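Side-chain contacts in cycloalternan-forming enzyme (Listeria monocytogenes serovar 1/2a, PDB 5F7U), which belongs to glycosyl hydrolase family 31 and joins a mutarotase-like beta domain, a TIM barrel and a carbohydrate-binding module in one chain: residues Y251-R256 with S307-A312; P289-V292 with K296-M299. The protein carries 1 engineered substitution. All coordinates share one frame; numbering follows the deposited sequence.

Interaction 1: residues Y251-R256 with S307-A312; sequences YGFGER and SQFQMA
Phe253 drives the edge of its ring into the face of Phe309, a T-shaped aromatic pair inside the beta-rich, galactose mutarotase-like domain of this family 31 protein. The ring centroids lie 5.5 Å apart and the planes stand at 75° to each other. CE2 of Phe253 does most of the touching, 3.7 Å from CG of Phe309, and CD2 beside it sits over the same face. One step round the Phe253 ring, CZ meets Met311, whose CG is 3.8 Å away. The methionine comes at Phe253 from the opposite direction, and its chain folds back at chi2 (-52°) and chi3 (-69°), which brings CE into the plane of the phenylalanine ring at its edge. SD lies 5.2 Å from the ring centroid, well off the ring normal, in an oblique Met-aromatic contact.

Phe309 and Met311 are two residues apart on strand 307-311 and both turn their side chains to Phe253, while Gln308 and Gln310, the residues before and after Phe309, point the other way and are joined by a hydrogen bond from Gln310 NE2 to Gln308 OE1. Around the aromatic pair, Val267 of strand 266-269 touches Phe253, and Pro289 and Phe321 pack on Phe309, so the contact is buried and almost wholly apolar.

Phe253 sits where the chain turns a corner, and its backbone is pinned there, its carbonyl held side-on by Arg256. The guanidinium also reaches Glu268 O through NH2. Both bonds to the carbonyl lie close to the guanidinium plane: NE reaches Phe253 O at 2.9 Å from above the carbonyl plane, and NH2 reaches that oxygen at 3.1 Å within it.

Interaction 2: residues P289-V292 with K296-M299; sequences PFFV and KYGM
Met299 N gives its hydrogen to Phe291 O at 2.9 Å, and Phe291 N returns a bond to Met299 O at 3.1 Å. The two bonds make Phe291 and Met299 an antiparallel hydrogen-bonded pair of a beta hairpin; Val292 and Gly298 form the non-hydrogen-bonded pair next to it. Gly298 also brings its CA to 3.1 Å from Phe291 O, in a CA-H...O contact.

On the face that carries Phe291 and Met299, the two side chains run side by side. CB of Met299 lies over the phenylalanine ring, 4.0 Å from its centroid, a CH-pi contact, while SD stands obliquely to that ring. Phe291 takes the position between its backbone N and carbonyl carbon (chi1 72°), which tips the ring over the neighbouring strand. There its CE1 comes 3.8 Å from CE2 of Tyr297, the two side chains crossing at a slant. The tyrosine hydroxyl lies at the edge of the Phe291 ring but bonds to Glu248. On the other face, CD1 of Phe290 is 3.4 Å from Met299 O, which lies near the plane of that ring.

Strand 250-254 pairs with strand 287-293 along the edge away from 297-301, strand 318-327 packs on Met299, and helix 343-354 covers the Phe290 and Val292 face, with Tyr350 stacked on Phe290.

In the fold
Both contacts are buried in the mutarotase-like domain and meet along strand 287-293. Interaction 2 is a local hairpin closed by backbone bonds, whereas interaction 1 links segments some 50 residues apart by side chains alone, with no hydrogen bond between them. Their centres are about 9 Å apart. Tyr251 and Phe253 make backbone bonds to Val292 and Phe290, and the Phe253 ring meets that of Phe291, at about 20° between planes, so one apolar layer runs from the hairpin to strand 307-311. Met311 touches both rings. Charged groups come in at the edges of this layer, Arg256 on the Phe253 carbonyl and Glu248 on the Tyr297 hydroxyl.

Interaction 1: residues Y251-R256 with S307-A312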
loop_
_atom_site.group_PDB
_atom_site.type_symbol
_atom_site.label_atom_id
_atom_site.label_comp_id
_atom_site.label_asym_id
_atom_site.label_seq_id
_atom_site.Cartn_x
_atom_site.Cartn_y
_atom_site.Cartn_z
ATOM N N TYR A 251 -0.220 11.948 -4.787
ATOM C CA TYR A 251 -0.463 10.644 -4.183
ATOM C C TYR A 251 0.751 10.125 -3.456
ATOM O O TYR A 251 1.869 10.492 -3.783
ATOM C CB TYR A 251 -0.811 9.639 -5.280
ATOM C CG TYR A 251 -1.941 10.070 -6.188
ATOM C CD1 TYR A 251 -3.257 10.133 -5.731
ATOM C CD2 TYR A 251 -1.691 10.370 -7.535
ATOM C CE1 TYR A 251 -4.300 10.494 -6.598
ATOM C CE2 TYR A 251 -2.720 10.727 -8.401
ATOM C CZ TYR A 251 -4.020 10.783 -7.927
ATOM O OH TYR A 251 -5.038 11.155 -8.783
ATOM N N GLY A 252 0.526 9.235 -2.490
ATOM C CA GLY A 252 1.611 8.531 -1.823
ATOM C C GLY A 252 1.924 9.121 -0.462
ATOM O O GLY A 252 1.065 9.157 0.396
ATOM N N PHE A 253 3.157 9.617 -0.304
ATOM C CA PHE A 253 3.682 10.153 0.970
ATOM C C PHE A 253 3.801 9.107 2.080
ATOM O O PHE A 253 3.795 9.439 3.274
ATOM C CB PHE A 253 2.883 11.372 1.475
ATOM C CG PHE A 253 2.765 12.498 0.475
ATOM C CD1 PHE A 253 1.719 12.525 -0.453
ATOM C CD2 PHE A 253 3.677 13.568 0.490
ATOM C CE1 PHE A 253 1.576 13.577 -1.353
ATOM C CE2 PHE A 253 3.528 14.651 -0.410
ATOM C CZ PHE A 253 2.472 14.654 -1.335
ATOM N N GLY A 254 3.929 7.842 1.689
ATOM C CA GLY A 254 3.844 6.759 2.666
ATOM C C GLY A 254 2.426 6.250 2.811
ATOM O O GLY A 254 1.685 6.160 1.825
ATOM N N GLU A 255 2.070 5.870 4.029
ATOM C CA GLU A 255 0.770 5.278 4.315
ATOM C C GLU A 255 -0.084 6.376 4.973
ATOM O O GLU A 255 0.271 6.894 6.042
ATOM C CB GLU A 255 0.968 4.077 5.227
ATOM C CG GLU A 255 -0.333 3.390 5.613
ATOM C CD GLU A 255 -0.084 2.212 6.532
ATOM O OE1 GLU A 255 0.832 2.333 7.384
ATOM O OE2 GLU A 255 -0.781 1.189 6.388
ATOM N N ARG A 256 -1.159 6.777 4.301
ATOM C CA ARG A 256 -1.960 7.926 4.751
ATOM C C ARG A 256 -3.413 7.502 4.906
ATOM O O ARG A 256 -3.946 6.786 4.053
ATOM C CB ARG A 256 -1.821 9.091 3.753
ATOM C CG ARG A 256 -0.372 9.578 3.560
ATOM C CD ARG A 256 0.122 10.258 4.830
ATOM N NE ARG A 256 1.560 10.489 4.846
ATOM C CZ ARG A 256 2.188 11.170 5.787
ATOM N NH1 ARG A 256 1.504 11.752 6.780
ATOM N NH2 ARG A 256 3.504 11.309 5.718
ATOM N N SER A 307 10.423 16.121 7.118
ATOM C CA SER A 307 10.080 17.125 6.121
ATOM C C SER A 307 8.571 17.401 6.198
ATOM O O SER A 307 7.774 16.550 6.672
ATOM C CB SER A 307 10.472 16.667 4.706
ATOM O OG SER A 307 9.928 15.383 4.398
ATOM N N GLN A 308 8.201 18.599 5.763
ATOM C CA GLN A 308 6.798 18.963 5.572
ATOM C C GLN A 308 6.559 19.295 4.111
ATOM O O GLN A 308 7.254 20.144 3.546
ATOM C CB GLN A 308 6.422 20.152 6.470
ATOM C CG GLN A 308 4.930 20.491 6.446
ATOM C CD GLN A 308 4.631 21.776 7.184
ATOM O OE1 GLN A 308 5.034 22.845 6.768
ATOM N NE2 GLN A 308 3.925 21.666 8.285
ATOM N N PHE A 309 5.575 18.618 3.507
ATOM C CA PHE A 309 5.158 18.891 2.134
ATOM C C PHE A 309 3.888 19.728 2.177
ATOM O O PHE A 309 2.838 19.272 2.652
ATOM C CB PHE A 309 4.895 17.567 1.388
ATOM C CG PHE A 309 6.149 16.830 1.000
ATOM C CD1 PHE A 309 6.790 15.948 1.903
ATOM C CD2 PHE A 309 6.691 16.982 -0.265
ATOM C CE1 PHE A 309 7.972 15.273 1.532
ATOM C CE2 PHE A 309 7.855 16.294 -0.653
ATOM C CZ PHE A 309 8.502 15.448 0.249
ATOM N N GLN A 310 3.998 20.960 1.698
ATOM C CA GLN A 310 2.894 21.893 1.695
ATOM C C GLN A 310 2.237 21.831 0.315
ATOM O O GLN A 310 2.705 22.469 -0.625
ATOM C CB GLN A 310 3.426 23.299 1.997
ATOM C CG GLN A 310 4.105 23.373 3.362
ATOM C CD GLN A 310 4.782 24.703 3.615
ATOM O OE1 GLN A 310 4.796 25.583 2.756
ATOM N NE2 GLN A 310 5.357 24.852 4.798
ATOM N N MET A 311 1.138 21.076 0.202
ATOM C CA MET A 311 0.632 20.760 -1.131
ATOM C C MET A 311 -0.522 21.676 -1.512
ATOM O O MET A 311 -1.699 21.320 -1.351
ATOM C CB MET A 311 0.272 19.260 -1.243
ATOM C CG MET A 311 1.397 18.307 -0.803
ATOM S SD MET A 311 3.002 18.617 -1.596
ATOM C CE MET A 311 2.650 18.136 -3.291
ATOM N N ALA A 312 -0.185 22.878 -1.990
ATOM C CA ALA A 312 -1.215 23.905 -2.283
ATOM C C ALA A 312 -2.041 24.195 -1.018
ATOM O O ALA A 312 -3.245 24.455 -1.080
ATOM C CB ALA A 312 -2.099 23.484 -3.469
#

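Interaction 2: residues P289-V292 with K296-M299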
loop_
_atom_site.group_PDB
_atom_site.type_symbol
_atom_site.label_atom_id
_atom_site.label_comp_id
_atom_site.label_asym_id
_atom_site.label_seq_id
_atom_site.Cartn_x
_atom_site.Cartn_y
_atom_site.Cartn_z
ATOM N N PRO A 289 9.045 10.303 2.215
ATOM C CA PRO A 289 9.066 11.611 1.533
ATOM C C PRO A 289 9.109 11.459 -0.002
ATOM O O PRO A 289 10.037 11.919 -0.653
ATOM C CB PRO A 289 10.359 12.252 2.083
ATOM C CG PRO A 289 11.276 11.053 2.267
ATOM C CD PRO A 289 10.383 9.909 2.706
ATOM N N PHE A 290 8.097 10.780 -0.541
ATOM C CA PHE A 290 7.976 10.499 -1.956
ATOM C C PHE A 290 6.513 10.664 -2.302
ATOM O O PHE A 290 5.652 10.118 -1.619
ATOM C CB PHE A 290 8.404 9.052 -2.240
ATOM C CG PHE A 290 8.083 8.557 -3.640
ATOM C CD1 PHE A 290 8.523 9.237 -4.795
ATOM C CD2 PHE A 290 7.392 7.352 -3.795
ATOM C CE1 PHE A 290 8.238 8.742 -6.075
ATOM C CE2 PHE A 290 7.107 6.846 -5.082
ATOM C CZ PHE A 290 7.531 7.538 -6.211
ATOM N N PHE A 291 6.243 11.424 -3.353
ATOM C CA PHE A 291 4.901 11.471 -3.913
ATOM C C PHE A 291 4.900 11.276 -5.416
ATOM O O PHE A 291 5.904 11.515 -6.088
ATOM C CB PHE A 291 4.151 12.767 -3.525
ATOM C CG PHE A 291 4.639 14.025 -4.219
ATOM C CD1 PHE A 291 4.229 14.325 -5.524
ATOM C CD2 PHE A 291 5.467 14.932 -3.548
ATOM C CE1 PHE A 291 4.664 15.477 -6.159
ATOM C CE2 PHE A 291 5.892 16.096 -4.177
ATOM C CZ PHE A 291 5.495 16.366 -5.482
ATOM N N VAL A 292 3.758 10.843 -5.929
ATOM C CA VAL A 292 3.542 10.719 -7.370
ATOM C C VAL A 292 2.423 11.661 -7.754
ATOM O O VAL A 292 1.372 11.668 -7.094
ATOM C CB VAL A 292 3.166 9.270 -7.744
ATOM C CG1 VAL A 292 2.735 9.179 -9.217
ATOM C CG2 VAL A 292 4.331 8.328 -7.462
ATOM N N LYS A 296 2.336 13.118 -14.103
ATOM C CA LYS A 296 3.305 12.167 -14.699
ATOM C C LYS A 296 4.754 12.382 -14.236
ATOM O O LYS A 296 5.707 12.267 -15.027
ATOM C CB LYS A 296 3.220 12.151 -16.232
ATOM C CG LYS A 296 1.834 11.822 -16.760
ATOM C CD LYS A 296 1.874 11.609 -18.257
ATOM C CE LYS A 296 0.464 11.300 -18.738
ATOM N NZ LYS A 296 0.422 11.085 -20.207
ATOM N N TYR A 297 4.916 12.672 -12.948
ATOM C CA TYR A 297 6.241 12.666 -12.344
ATOM C C TYR A 297 6.096 12.266 -10.879
ATOM O O TYR A 297 5.014 12.376 -10.292
ATOM C CB TYR A 297 6.952 14.036 -12.493
ATOM C CG TYR A 297 6.286 15.103 -11.645
ATOM C CD1 TYR A 297 5.182 15.805 -12.135
ATOM C CD2 TYR A 297 6.725 15.363 -10.352
ATOM C CE1 TYR A 297 4.528 16.748 -11.355
ATOM C CE2 TYR A 297 6.074 16.306 -9.544
ATOM C CZ TYR A 297 4.987 16.999 -10.073
ATOM O OH TYR A 297 4.333 17.905 -9.296
ATOM N N GLY A 298 7.206 11.803 -10.310
ATOM C CA GLY A 298 7.338 11.627 -8.874
ATOM C C GLY A 298 8.405 12.562 -8.341
ATOM O O GLY A 298 9.270 13.028 -9.095
ATOM N N MET A 299 8.337 12.847 -7.038
ATOM C CA MET A 299 9.396 13.642 -6.391
ATOM C C MET A 299 9.778 12.915 -5.126
ATOM O O MET A 299 8.915 12.585 -4.338
ATOM C CB MET A 299 8.908 15.052 -6.036
ATOM C CG MET A 299 9.988 15.934 -5.384
ATOM S SD MET A 299 9.488 17.671 -5.199
ATOM C CE MET A 299 9.480 18.208 -6.911
#